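Local atomic coordinates of putative deoxyribonuclease yjjV (Escherichia coli, PDB entry 1ZZM), a protein that is probably a metal-dependent hydrolase of the TatD family, acting on ester bonds with two divalent metal cations per subunit. Residues H11-P16 with I36-T41; P58-L63 with P89-A94; T183-S188 with P212-Q217; R228-L233 with E243-L248; Q80-L85 with L120-R125. All blocks are in the same frame, centred on the assembly; numbering follows the deposited sequence.

Interaction 1 of 5, residues H11-P16 with I36-T41. With ZN (zinc ion), chain B.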
# COMPACT_ATOMS: atom_id res chain seq x y z
N HIS A 11 -6.32 -3.62 -4.31
CA HIS A 11 -6.37 -5.06 -4.52
C HIS A 11 -7.26 -5.29 -5.74
O HIS A 11 -8.37 -5.83 -5.66
CB HIS A 11 -6.94 -5.73 -3.27
CG HIS A 11 -6.00 -5.67 -2.10
ND1 HIS A 11 -4.91 -6.49 -1.99
CD2 HIS A 11 -5.92 -4.80 -1.07
CE1 HIS A 11 -4.18 -6.14 -0.95
NE2 HIS A 11 -4.78 -5.11 -0.37
N PHE A 12 -6.73 -4.89 -6.88
CA PHE A 12 -7.45 -4.94 -8.15
C PHE A 12 -7.72 -6.32 -8.73
O PHE A 12 -8.40 -6.43 -9.75
CB PHE A 12 -6.66 -4.11 -9.15
CG PHE A 12 -7.47 -3.58 -10.29
CD1 PHE A 12 -8.34 -2.51 -10.10
CD2 PHE A 12 -7.34 -4.12 -11.58
CE1 PHE A 12 -9.08 -1.98 -11.17
CE2 PHE A 12 -8.08 -3.60 -12.66
CZ PHE A 12 -8.94 -2.54 -12.46
N ASP A 13 -7.17 -7.37 -8.11
CA ASP A 13 -7.39 -8.74 -8.58
C ASP A 13 -8.58 -9.38 -7.86
O ASP A 13 -8.93 -10.53 -8.12
CB ASP A 13 -6.14 -9.61 -8.39
CG ASP A 13 -5.62 -9.60 -6.96
OD1 ASP A 13 -5.57 -8.53 -6.33
OD2 ASP A 13 -5.24 -10.69 -6.50
N PHE A 14 -9.19 -8.64 -6.95
CA PHE A 14 -10.37 -9.13 -6.23
C PHE A 14 -11.64 -8.46 -6.77
O PHE A 14 -11.58 -7.46 -7.50
CB PHE A 14 -10.29 -8.77 -4.75
CG PHE A 14 -9.34 -9.63 -3.96
CD1 PHE A 14 -7.95 -9.42 -4.02
CD2 PHE A 14 -9.83 -10.65 -3.15
CE1 PHE A 14 -7.07 -10.25 -3.28
CE2 PHE A 14 -8.96 -11.47 -2.42
CZ PHE A 14 -7.58 -11.28 -2.48
N PRO A 15 -12.82 -8.97 -6.36
CA PRO A 15 -14.12 -8.40 -6.78
C PRO A 15 -14.21 -7.02 -6.12
O PRO A 15 -13.73 -6.83 -5.00
CB PRO A 15 -15.15 -9.36 -6.15
CG PRO A 15 -14.40 -10.65 -5.94
CD PRO A 15 -13.01 -10.17 -5.51
N PRO A 16 -14.91 -6.06 -6.74
CA PRO A 16 -15.67 -6.08 -7.99
C PRO A 16 -14.87 -5.84 -9.27
O PRO A 16 -15.45 -5.79 -10.36
CB PRO A 16 -16.70 -4.98 -7.76
CG PRO A 16 -15.87 -3.92 -7.10
CD PRO A 16 -15.02 -4.74 -6.08
N ILE A 36 -2.10 2.30 -10.94
CA ILE A 36 -2.53 1.65 -9.71
C ILE A 36 -1.52 0.55 -9.37
O ILE A 36 -1.14 -0.22 -10.26
CB ILE A 36 -3.92 1.00 -9.94
CG1 ILE A 36 -4.92 2.10 -10.31
CG2 ILE A 36 -4.36 0.22 -8.69
CD1 ILE A 36 -6.32 1.59 -10.65
N ILE A 37 -1.07 0.49 -8.12
CA ILE A 37 -0.15 -0.55 -7.69
C ILE A 37 -0.99 -1.62 -6.99
O ILE A 37 -1.76 -1.29 -6.06
CB ILE A 37 0.90 -0.01 -6.70
CG1 ILE A 37 1.79 1.03 -7.40
CG2 ILE A 37 1.78 -1.13 -6.18
CD1 ILE A 37 1.06 2.26 -7.84
N VAL A 38 -0.83 -2.87 -7.44
CA VAL A 38 -1.59 -4.03 -6.96
C VAL A 38 -0.71 -4.96 -6.13
O VAL A 38 0.12 -5.68 -6.67
CB VAL A 38 -2.15 -4.86 -8.16
CG1 VAL A 38 -3.05 -5.99 -7.67
CG2 VAL A 38 -2.89 -3.94 -9.14
N PRO A 39 -0.87 -4.93 -4.80
CA PRO A 39 -0.05 -5.81 -3.97
C PRO A 39 -0.71 -7.17 -3.79
O PRO A 39 -1.93 -7.25 -3.54
CB PRO A 39 0.08 -5.04 -2.67
CG PRO A 39 -1.19 -4.26 -2.58
CD PRO A 39 -1.66 -3.99 -3.99
N ALA A 40 0.05 -8.25 -3.91
CA ALA A 40 -0.56 -9.58 -3.76
C ALA A 40 -0.80 -9.89 -2.29
O ALA A 40 -0.27 -9.18 -1.41
CB ALA A 40 0.31 -10.64 -4.36
N THR A 41 -1.58 -10.94 -2.02
CA THR A 41 -1.90 -11.36 -0.66
C THR A 41 -1.39 -12.75 -0.31
O THR A 41 -1.22 -13.09 0.86
CB THR A 41 -3.42 -11.38 -0.45
OG1 THR A 41 -4.02 -12.22 -1.45
CG2 THR A 41 -4.00 -9.92 -0.54
ZN ZN B . -4.01 -4.14 1.21
O HOH W 1 -4.41 -8.33 -4.01
O HOH W 2 -3.61 -11.05 -4.28
O HOH W 3 -4.67 -4.68 3.04

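Interaction 2 of 5, residues P58-L63 with P89-A94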
# COMPACT_ATOMS: atom_id res chain seq x y z
N PRO A 58 -1.57 0.63 -17.08
CA PRO A 58 -1.66 1.33 -15.79
C PRO A 58 -1.36 0.54 -14.52
O PRO A 58 -1.19 1.14 -13.48
CB PRO A 58 -3.13 1.80 -15.76
CG PRO A 58 -3.51 1.84 -17.19
CD PRO A 58 -2.90 0.55 -17.69
N LEU A 59 -1.29 -0.78 -14.61
CA LEU A 59 -1.12 -1.55 -13.39
C LEU A 59 0.29 -2.04 -13.10
O LEU A 59 0.99 -2.56 -13.95
CB LEU A 59 -2.08 -2.76 -13.42
CG LEU A 59 -3.56 -2.45 -13.65
CD1 LEU A 59 -4.34 -3.79 -13.80
CD2 LEU A 59 -4.09 -1.65 -12.44
N TYR A 60 0.69 -1.87 -11.86
CA TYR A 60 2.01 -2.30 -11.45
C TYR A 60 1.75 -3.26 -10.32
O TYR A 60 0.65 -3.23 -9.70
CB TYR A 60 2.80 -1.09 -10.97
CG TYR A 60 3.32 -0.26 -12.12
CD1 TYR A 60 4.65 -0.36 -12.52
CD2 TYR A 60 2.47 0.60 -12.83
CE1 TYR A 60 5.15 0.36 -13.61
CE2 TYR A 60 2.96 1.33 -13.93
CZ TYR A 60 4.30 1.20 -14.31
OH TYR A 60 4.81 1.89 -15.40
N ALA A 61 2.74 -4.08 -10.02
CA ALA A 61 2.51 -5.09 -8.99
C ALA A 61 3.54 -5.16 -7.87
O ALA A 61 4.65 -4.65 -8.00
CB ALA A 61 2.46 -6.46 -9.68
N ALA A 62 3.13 -5.82 -6.77
CA ALA A 62 4.00 -6.13 -5.65
C ALA A 62 3.61 -7.59 -5.33
O ALA A 62 2.43 -7.98 -5.48
CB ALA A 62 3.72 -5.22 -4.45
N LEU A 63 4.59 -8.41 -4.95
CA LEU A 63 4.37 -9.81 -4.60
C LEU A 63 4.82 -9.98 -3.16
O LEU A 63 5.87 -9.45 -2.73
CB LEU A 63 5.21 -10.74 -5.49
CG LEU A 63 4.97 -10.64 -6.99
CD1 LEU A 63 5.91 -11.62 -7.72
CD2 LEU A 63 3.49 -10.94 -7.29
N PRO A 89 9.77 -9.84 -12.75
CA PRO A 89 8.74 -9.45 -13.71
C PRO A 89 8.84 -8.05 -14.31
O PRO A 89 8.28 -7.81 -15.38
CB PRO A 89 7.45 -9.66 -12.94
CG PRO A 89 7.78 -10.91 -12.14
CD PRO A 89 9.18 -10.58 -11.62
N ALA A 90 9.51 -7.12 -13.60
CA ALA A 90 9.73 -5.73 -14.09
C ALA A 90 8.73 -4.65 -13.72
O ALA A 90 9.14 -3.54 -13.34
CB ALA A 90 9.90 -5.72 -15.54
N LYS A 91 7.44 -4.91 -13.92
CA LYS A 91 6.45 -3.94 -13.48
C LYS A 91 6.16 -4.33 -12.04
O LYS A 91 5.23 -3.82 -11.42
CB LYS A 91 5.21 -3.95 -14.36
CG LYS A 91 5.48 -3.16 -15.65
CD LYS A 91 4.28 -3.10 -16.56
CE LYS A 91 3.34 -1.99 -16.13
NZ LYS A 91 2.00 -2.31 -16.72
N VAL A 92 6.97 -5.25 -11.51
CA VAL A 92 6.84 -5.62 -10.10
C VAL A 92 7.72 -4.57 -9.44
O VAL A 92 8.93 -4.49 -9.72
CB VAL A 92 7.38 -7.03 -9.82
CG1 VAL A 92 7.79 -7.16 -8.36
CG2 VAL A 92 6.31 -8.05 -10.12
N VAL A 93 7.15 -3.78 -8.56
CA VAL A 93 7.93 -2.70 -7.98
C VAL A 93 8.22 -2.78 -6.51
O VAL A 93 8.89 -1.88 -5.98
CB VAL A 93 7.26 -1.33 -8.23
CG1 VAL A 93 7.13 -1.10 -9.72
CG2 VAL A 93 5.87 -1.28 -7.57
N ALA A 94 7.73 -3.82 -5.84
CA ALA A 94 7.93 -3.92 -4.41
C ALA A 94 7.61 -5.33 -3.95
O ALA A 94 6.96 -6.09 -4.67
CB ALA A 94 6.97 -2.94 -3.67

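Interaction 3 of 5, residues T183-S188 with P212-Q217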
# COMPACT_ATOMS: atom_id res chain seq x y z
N THR A 183 -11.11 10.46 5.99
CA THR A 183 -12.44 11.01 5.72
C THR A 183 -13.40 10.86 6.89
O THR A 183 -14.56 11.29 6.80
CB THR A 183 -13.12 10.38 4.47
OG1 THR A 183 -13.40 9.00 4.73
CG2 THR A 183 -12.24 10.52 3.24
N TYR A 184 -12.90 10.26 7.97
CA TYR A 184 -13.68 10.02 9.19
C TYR A 184 -13.12 10.82 10.38
O TYR A 184 -12.46 10.26 11.25
CB TYR A 184 -13.62 8.53 9.56
CG TYR A 184 -14.27 7.61 8.54
CD1 TYR A 184 -15.64 7.38 8.57
CD2 TYR A 184 -13.51 6.92 7.59
CE1 TYR A 184 -16.25 6.49 7.70
CE2 TYR A 184 -14.11 6.03 6.69
CZ TYR A 184 -15.49 5.81 6.76
OH TYR A 184 -16.12 4.90 5.96
N PRO A 185 -13.41 12.12 10.47
CA PRO A 185 -12.85 12.88 11.61
C PRO A 185 -13.20 12.41 13.02
O PRO A 185 -12.43 12.63 13.98
CB PRO A 185 -13.31 14.31 11.33
CG PRO A 185 -14.54 14.15 10.52
CD PRO A 185 -14.27 12.96 9.62
N ARG A 186 -14.32 11.72 13.17
CA ARG A 186 -14.71 11.28 14.49
C ARG A 186 -14.19 9.88 14.85
O ARG A 186 -14.38 9.43 15.97
CB ARG A 186 -16.24 11.33 14.61
CG ARG A 186 -16.83 12.70 14.26
CD ARG A 186 -18.37 12.66 14.11
NE ARG A 186 -19.05 12.29 15.36
CZ ARG A 186 -20.37 12.26 15.52
NH1 ARG A 186 -21.17 12.58 14.51
NH2 ARG A 186 -20.89 11.92 16.69
N ALA A 187 -13.51 9.22 13.93
CA ALA A 187 -13.03 7.85 14.18
C ALA A 187 -11.64 7.74 14.78
O ALA A 187 -11.28 6.71 15.34
CB ALA A 187 -13.11 7.04 12.89
N SER A 188 -10.84 8.79 14.63
CA SER A 188 -9.49 8.80 15.17
C SER A 188 -8.91 10.19 14.98
O SER A 188 -9.58 11.10 14.48
CB SER A 188 -8.57 7.79 14.45
OG SER A 188 -8.17 8.26 13.16
N PRO A 212 -13.81 1.65 2.82
CA PRO A 212 -14.73 2.56 2.13
C PRO A 212 -14.67 3.96 2.74
O PRO A 212 -14.46 4.10 3.95
CB PRO A 212 -16.11 1.90 2.34
CG PRO A 212 -15.93 1.12 3.61
CD PRO A 212 -14.54 0.52 3.41
N LEU A 213 -14.80 5.00 1.93
CA LEU A 213 -14.74 6.35 2.49
C LEU A 213 -16.05 6.74 3.20
O LEU A 213 -17.12 6.13 2.96
CB LEU A 213 -14.43 7.39 1.41
CG LEU A 213 -12.97 7.56 0.95
CD1 LEU A 213 -12.39 6.25 0.36
CD2 LEU A 213 -12.94 8.67 -0.06
N ASN A 214 -15.95 7.75 4.06
CA ASN A 214 -17.10 8.26 4.82
C ASN A 214 -18.22 8.67 3.87
O ASN A 214 -18.03 9.52 3.01
CB ASN A 214 -16.68 9.47 5.67
CG ASN A 214 -17.70 9.82 6.74
OD1 ASN A 214 -18.78 9.25 6.76
ND2 ASN A 214 -17.34 10.72 7.65
N GLY A 215 -19.38 8.05 4.03
CA GLY A 215 -20.51 8.38 3.18
C GLY A 215 -20.68 7.40 2.03
O GLY A 215 -21.60 7.55 1.21
N PHE A 216 -19.79 6.41 1.97
CA PHE A 216 -19.81 5.41 0.92
C PHE A 216 -19.75 4.02 1.48
O PHE A 216 -19.42 3.08 0.78
CB PHE A 216 -18.63 5.62 -0.04
CG PHE A 216 -18.72 6.89 -0.81
CD1 PHE A 216 -18.27 8.09 -0.27
CD2 PHE A 216 -19.32 6.91 -2.07
CE1 PHE A 216 -18.42 9.28 -0.96
CE2 PHE A 216 -19.48 8.09 -2.76
CZ PHE A 216 -19.02 9.29 -2.20
N GLN A 217 -20.06 3.88 2.76
CA GLN A 217 -20.04 2.57 3.38
C GLN A 217 -21.20 1.72 2.83
O GLN A 217 -22.19 2.26 2.32
CB GLN A 217 -20.16 2.72 4.89
CG GLN A 217 -18.91 3.32 5.51
CD GLN A 217 -19.16 3.92 6.87
OE1 GLN A 217 -19.69 5.03 6.98
NE2 GLN A 217 -18.77 3.20 7.92

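Interaction 4 of 5, residues R228-L233 with E243-L248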
# COMPACT_ATOMS: atom_id res chain seq x y z
N ARG A 228 -11.04 11.48 -4.29
CA ARG A 228 -11.81 12.00 -3.16
C ARG A 228 -10.90 12.06 -1.91
O ARG A 228 -10.93 13.04 -1.14
CB ARG A 228 -13.02 11.09 -2.95
CG ARG A 228 -14.19 11.70 -2.20
CD ARG A 228 -15.34 10.69 -2.09
NE ARG A 228 -16.00 10.42 -3.36
CZ ARG A 228 -16.86 11.25 -3.96
NH1 ARG A 228 -17.16 12.42 -3.39
NH2 ARG A 228 -17.42 10.92 -5.11
N VAL A 229 -10.06 11.04 -1.71
CA VAL A 229 -9.13 11.07 -0.57
C VAL A 229 -8.27 12.32 -0.73
O VAL A 229 -8.07 13.06 0.22
CB VAL A 229 -8.19 9.83 -0.57
CG1 VAL A 229 -7.08 9.95 0.53
CG2 VAL A 229 -9.00 8.60 -0.32
N PHE A 230 -7.82 12.58 -1.96
CA PHE A 230 -6.99 13.74 -2.24
C PHE A 230 -7.70 15.06 -1.89
O PHE A 230 -7.09 15.98 -1.33
CB PHE A 230 -6.59 13.75 -3.73
CG PHE A 230 -5.87 15.02 -4.15
CD1 PHE A 230 -4.54 15.22 -3.81
CD2 PHE A 230 -6.54 15.99 -4.87
CE1 PHE A 230 -3.87 16.39 -4.19
CE2 PHE A 230 -5.89 17.16 -5.25
CZ PHE A 230 -4.54 17.36 -4.91
N ALA A 231 -8.99 15.16 -2.24
CA ALA A 231 -9.74 16.38 -1.94
C ALA A 231 -9.75 16.59 -0.44
O ALA A 231 -9.60 17.71 0.04
CB ALA A 231 -11.18 16.27 -2.48
N VAL A 232 -9.92 15.52 0.33
CA VAL A 232 -9.92 15.66 1.77
C VAL A 232 -8.53 16.01 2.29
O VAL A 232 -8.38 16.81 3.22
CB VAL A 232 -10.44 14.39 2.42
CG1 VAL A 232 -10.30 14.45 3.93
CG2 VAL A 232 -11.90 14.20 2.02
N LEU A 233 -7.50 15.40 1.70
CA LEU A 233 -6.13 15.70 2.11
C LEU A 233 -5.84 17.18 1.90
O LEU A 233 -5.13 17.80 2.68
CB LEU A 233 -5.13 14.88 1.29
CG LEU A 233 -3.64 15.11 1.59
CD1 LEU A 233 -3.33 14.74 3.03
CD2 LEU A 233 -2.77 14.26 0.61
N GLU A 243 0.42 21.73 -5.49
CA GLU A 243 1.69 21.35 -4.90
C GLU A 243 1.55 19.96 -4.24
O GLU A 243 2.48 19.13 -4.30
CB GLU A 243 2.12 22.36 -3.84
CG GLU A 243 3.56 22.17 -3.41
CD GLU A 243 3.85 22.80 -2.07
OE1 GLU A 243 3.38 23.93 -1.82
OE2 GLU A 243 4.54 22.16 -1.25
N ILE A 244 0.41 19.72 -3.61
CA ILE A 244 0.18 18.44 -2.96
C ILE A 244 0.10 17.33 -4.00
O ILE A 244 0.75 16.29 -3.86
CB ILE A 244 -1.14 18.43 -2.13
CG1 ILE A 244 -1.06 19.49 -1.01
CG2 ILE A 244 -1.38 17.00 -1.53
CD1 ILE A 244 -2.44 19.71 -0.31
N ALA A 245 -0.68 17.54 -5.05
CA ALA A 245 -0.81 16.52 -6.10
C ALA A 245 0.56 16.18 -6.67
O ALA A 245 0.88 15.01 -6.87
CB ALA A 245 -1.72 17.02 -7.19
N GLN A 246 1.37 17.20 -6.95
CA GLN A 246 2.70 16.94 -7.52
C GLN A 246 3.60 16.21 -6.53
O GLN A 246 4.41 15.37 -6.92
CB GLN A 246 3.41 18.24 -7.94
CG GLN A 246 4.73 17.94 -8.64
CD GLN A 246 4.53 17.05 -9.88
OE1 GLN A 246 3.86 17.44 -10.85
NE2 GLN A 246 5.08 15.84 -9.83
N ALA A 247 3.46 16.51 -5.25
CA ALA A 247 4.30 15.84 -4.27
C ALA A 247 3.96 14.34 -4.19
O ALA A 247 4.86 13.48 -4.16
CB ALA A 247 4.12 16.48 -2.93
N LEU A 248 2.68 14.02 -4.14
CA LEU A 248 2.27 12.62 -4.06
C LEU A 248 2.84 11.88 -5.27
O LEU A 248 3.35 10.77 -5.12
CB LEU A 248 0.75 12.50 -4.03
CG LEU A 248 0.10 13.12 -2.79
CD1 LEU A 248 -1.37 13.30 -3.05
CD2 LEU A 248 0.37 12.24 -1.54

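Interaction 5 of 5, residues Q80-L85 with L120-R125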
# COMPACT_ATOMS: atom_id res chain seq x y z
N GLN A 80 8.16 -19.75 -3.61
CA GLN A 80 7.54 -19.21 -4.83
C GLN A 80 7.79 -17.70 -4.96
O GLN A 80 8.01 -17.18 -6.06
CB GLN A 80 6.04 -19.44 -4.84
CG GLN A 80 5.62 -20.85 -5.03
CD GLN A 80 4.11 -20.96 -4.91
OE1 GLN A 80 3.34 -20.49 -5.79
NE2 GLN A 80 3.66 -21.52 -3.81
N LEU A 81 7.72 -17.01 -3.83
CA LEU A 81 7.97 -15.56 -3.82
C LEU A 81 9.43 -15.29 -4.27
O LEU A 81 9.68 -14.44 -5.15
CB LEU A 81 7.73 -15.04 -2.40
CG LEU A 81 8.11 -13.57 -2.21
CD1 LEU A 81 7.30 -12.69 -3.22
CD2 LEU A 81 7.79 -13.14 -0.74
N GLN A 82 10.38 -16.01 -3.67
CA GLN A 82 11.77 -15.82 -4.04
C GLN A 82 12.01 -16.12 -5.53
O GLN A 82 12.64 -15.33 -6.23
CB GLN A 82 12.71 -16.65 -3.14
CG GLN A 82 14.20 -16.47 -3.46
CD GLN A 82 14.67 -17.45 -4.53
OE1 GLN A 82 14.37 -18.64 -4.46
NE2 GLN A 82 15.43 -16.96 -5.52
N GLN A 83 11.51 -17.25 -6.02
CA GLN A 83 11.71 -17.56 -7.44
C GLN A 83 11.05 -16.53 -8.34
O GLN A 83 11.60 -16.20 -9.41
CB GLN A 83 11.12 -18.93 -7.78
CG GLN A 83 11.86 -20.05 -7.15
CD GLN A 83 11.19 -21.37 -7.49
OE1 GLN A 83 10.05 -21.41 -7.96
NE2 GLN A 83 11.89 -22.45 -7.26
N ALA A 84 9.88 -16.04 -7.95
CA ALA A 84 9.21 -15.04 -8.77
C ALA A 84 10.06 -13.78 -8.81
O ALA A 84 10.30 -13.21 -9.89
CB ALA A 84 7.82 -14.71 -8.22
N LEU A 85 10.53 -13.35 -7.65
CA LEU A 85 11.36 -12.15 -7.58
C LEU A 85 12.66 -12.31 -8.42
O LEU A 85 13.09 -11.36 -9.08
CB LEU A 85 11.73 -11.85 -6.13
CG LEU A 85 10.50 -11.47 -5.26
CD1 LEU A 85 10.96 -11.21 -3.83
CD2 LEU A 85 9.82 -10.20 -5.86
N LEU A 120 11.34 -9.51 4.44
CA LEU A 120 12.18 -8.32 4.50
C LEU A 120 13.56 -8.73 3.96
O LEU A 120 14.22 -7.95 3.30
CB LEU A 120 12.27 -7.78 5.94
CG LEU A 120 10.98 -7.08 6.44
CD1 LEU A 120 11.22 -6.52 7.83
CD2 LEU A 120 10.56 -5.93 5.50
N LYS A 121 13.98 -9.96 4.24
CA LYS A 121 15.27 -10.41 3.72
C LYS A 121 15.23 -10.47 2.19
O LYS A 121 16.22 -10.12 1.54
CB LYS A 121 15.65 -11.79 4.27
CG LYS A 121 16.01 -11.80 5.74
CD LYS A 121 16.54 -13.17 6.16
CE LYS A 121 17.38 -13.06 7.44
NZ LYS A 121 16.58 -12.83 8.69
N LEU A 122 14.10 -10.89 1.61
CA LEU A 122 13.98 -10.96 0.16
C LEU A 122 13.99 -9.58 -0.48
O LEU A 122 14.62 -9.38 -1.53
CB LEU A 122 12.72 -11.71 -0.26
CG LEU A 122 12.83 -13.22 -0.06
CD1 LEU A 122 11.49 -13.93 -0.25
CD2 LEU A 122 13.87 -13.75 -1.06
N ALA A 123 13.34 -8.61 0.15
CA ALA A 123 13.32 -7.26 -0.38
C ALA A 123 14.75 -6.75 -0.39
O ALA A 123 15.15 -6.07 -1.34
CB ALA A 123 12.42 -6.35 0.46
N LYS A 124 15.53 -7.06 0.64
CA LYS A 124 16.92 -6.61 0.67
C LYS A 124 17.74 -7.28 -0.41
O LYS A 124 18.52 -6.62 -1.09
CB LYS A 124 17.56 -6.89 2.04
CG LYS A 124 17.18 -5.83 3.06
CD LYS A 124 17.38 -6.29 4.50
CE LYS A 124 18.81 -6.30 4.90
NZ LYS A 124 18.88 -6.59 6.38
N ARG A 125 17.54 -8.58 -0.57
CA ARG A 125 18.29 -9.34 -1.57
C ARG A 125 18.02 -8.83 -2.99
O ARG A 125 18.94 -8.71 -3.81
CB ARG A 125 17.90 -10.83 -1.51
CG ARG A 125 18.62 -11.67 -2.57
CD ARG A 125 18.25 -13.14 -2.49
NE ARG A 125 18.81 -13.90 -3.61
CZ ARG A 125 18.59 -15.19 -3.82
NH1 ARG A 125 17.82 -15.88 -2.99
NH2 ARG A 125 19.17 -15.80 -4.85

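Interaction 1 of 5, residues H11-P16 with I36-T41
His11 reaches over the C-terminal end of strand 33-39, its imidazole lying beside Pro39 and Thr41, both of which meet it at CE1. CE1 is 3.9 Å from Pro39 CG and 3.8 Å from Thr41 CG2, and both the methyl group and the Pro39 carbonyl approach the ring obliquely. The two ring nitrogens have separate tasks: NE2 binds zinc at 2.0 Å, whereas ND1 donates a 2.8 Å hydrogen bond to a water near the ring plane. That water in turn donates to Asp13 OD1 and to Pro39 O, so it ties the imidazole to the carboxylate and the strand, and together with the zinc on NE2 would limit rotation of the ring. With CG set between its backbone N and carbonyl carbon (chi1 54°), Asp13 turns its carboxylate toward the strand; OD2 accepts from a second water, which also meets Thr41 OG1, and forms a salt bridge with Arg48. The side chains of Phe14 and Thr41 approach from opposite directions, the ring presenting its edge, with CZ 3.8 Å from Thr41 OG1. Deeper in, Phe12 CB packs against Val38 CG2. His9, Glu97 and Asp207 share the zinc site with His11, characteristic of the binuclear centre at the C-terminal mouth of the TatD-type TIM barrel.

Interaction 2 of 5, residues P58-L63 with P89-A94
Ala61 and Val92 pair as parallel neighbours on strands 59-63 and 92-93, which helix 75-87 connects in a right-handed beta-alpha-beta crossover, the repeating unit of a TIM barrel. The tight part is the backbone around Ala61. Its N-H points almost straight at Lys91 O (2.9 Å, 177°), and its carbonyl receives Val93 N at 2.7 Å. Beside this pair, Ala61 CB lies 4.2 Å from Val92 CG2, with Leu63 meeting the same methyl on that face, while Ala62 CB and Ala94 CB touch on the other. Farther on, where the chain turns a corner at Ala94, the pairing loosens to a weak bond from Leu63 N to Ala94 O at 3.3 Å. At the other end, toward the partly exposed side, the side chains of Tyr60 and Lys91 carry the contact. The lysine chain crosses the phenol at about a right angle, bent at chi3 (83°), and its ammonium makes a cation-pi contact while also bonding Ala53 O and Gln57 O. Lys91 NZ reaches Leu59 O at 3.0 Å, and Lys91 CE sits over the centre of the Tyr60 ring.

Interaction 3 of 5, residues T183-S188 with P212-Q217
Three hydrogen bonds join Thr183 and Tyr184 to the loop 212-217. Thr183 OG1 accepts the backbone N-H of Asn214 at 2.9 Å and nearly straight (171°), and the same hydroxyl is also bonded to Gly180 O. The Asn214 amide returns along the threonine in the opposite sense, ND2 donating to Thr183 O at 3.0 Å with the acceptor in the amide plane. Thr183 is therefore gripped at both its side chain and its carbonyl. The phenol of Tyr184 donates to Pro212 O at 2.7 Å, approaching from above the carbonyl plane and not along a lone pair.

The aromatic contacts centre on the same tyrosine. Asn214 CB makes a CH-pi contact over one face, 3.9 Å from the ring centroid and displaced toward the rim, and the amide plane lies only 14° from that of the ring. Gln217 runs head-on against the tyrosine, its OE1 at the ring edge and its amide steeply inclined to the ring, with CG 3.2 Å from Tyr184 OH.

Apolar packing is slight: Thr183 CG2 rests against Leu213, 3.8 Å from CG. The contact pins together two surface loops, which follow strands 175-178 and 202-204, and rests on helix 226-236, where Val232 meets Thr183 and Val229 meets Leu213.

Interaction 4 of 5, residues R228-L233 with E243-L248
Phe230 and Leu233 of helix 226-236 pack against Ile244, Ala245 and Leu248 of helix 241-256, joining the last two helices of the TIM-barrel chain. The short segments cross steeply at 125° with axes 10.9 Å apart; the interface is a compact apolar patch with no hydrogen bond between the segments. Phe230 extends with CG anti to the backbone N (chi1 173°), which carries the far end of its ring across to the backbone of the second helix. There CZ meets Ala245 CB at 3.6 Å, the small alanine side chain allowing the ring close to the helix. Ala245 N and Leu248 CD1 both lie at the edge of the phenyl group, near its plane, whereas Ile244 CG2 approaches it obliquely. The ring also meets that of Phe5.

Leu233 points toward the second helix and uses a single methyl, CD2, for both its contacts. Leu248 reaches toward it tip to tip, CD1 standing 4.0 Å from Leu233 CD2. Ile194 and Leu202 continue the hydrophobic surroundings, the first on Leu233 and the second on Leu248, and tie the pair to helix 190-196 and strand 202-204. In Ile244 the gamma methyl is the branch anti to the backbone N, aimed at Leu233 and passing beside the phenyl ring: Ile244 CG2 lies 3.7 Å from both Phe230 CE1 and Leu233 CD2.

Interaction 5 of 5, residues Q80-L85 with L120-R125
Helices 75-87 and 109-125 run side by side in nearly the same direction, their short segments only 13° apart with axes separated by 10.8 Å. The backbones come nearest at Gln82 and Leu122, whose CA atoms are 6.8 Å apart.

Leu122 is the central side chain, and its parts meet different residues of the first helix. Its forked end enters between Leu81 and Gln82: CD1 touches Leu81 CD2 at 3.8 Å, while CD2 lies 3.6 Å from Gln82 CG. Nearer the backbone, Leu122 CB faces Leu85 CD1 at 4.0 Å. The glutamine chain crosses that of Leu122 at about a right angle and then bends at chi2 (-88°), placing its amide beside Arg125. The arginine is extended from CG to NE, and its guanidinium plane is almost parallel to the amide, 3° away, although the two groups are displaced so that Gln82 NE2 approaches obliquely. NE2 is 3.6 Å from Arg125 NH1 and finds its hydrogen bond with Tyr126 OH instead.

Inward, Leu63 and Val95 of the barrel strands receive Leu81 and Leu85, respectively. With no hydrogen bond between the segments, cohesion comes mainly from the packing of leucines and the methylenes of Gln82 beneath a polar outer rim, where the exposed arginine makes a long, weak ion pair with Glu86.

Along the chain interaction 1 comes first, interactions 2 and 5 interlock because their segments alternate, and interactions 3 and 4 follow in series. Interactions 1 and 2 share the sheet containing neighbouring strands 33-39 and 59-63, with centres about 11 Å apart. Helix 75-87 links the strands of interaction 2 and supplies one side of interaction 5, whose centre is about 13 Å from that of interaction 2. Interactions 3 and 4 touch through helix 226-236, opposite interaction 5 across the chain's centre; interactions 3 and 5 are about 36 Å apart between centres. The five contacts thus sample one barrel, from its metal-bearing mouth to its surrounding helices.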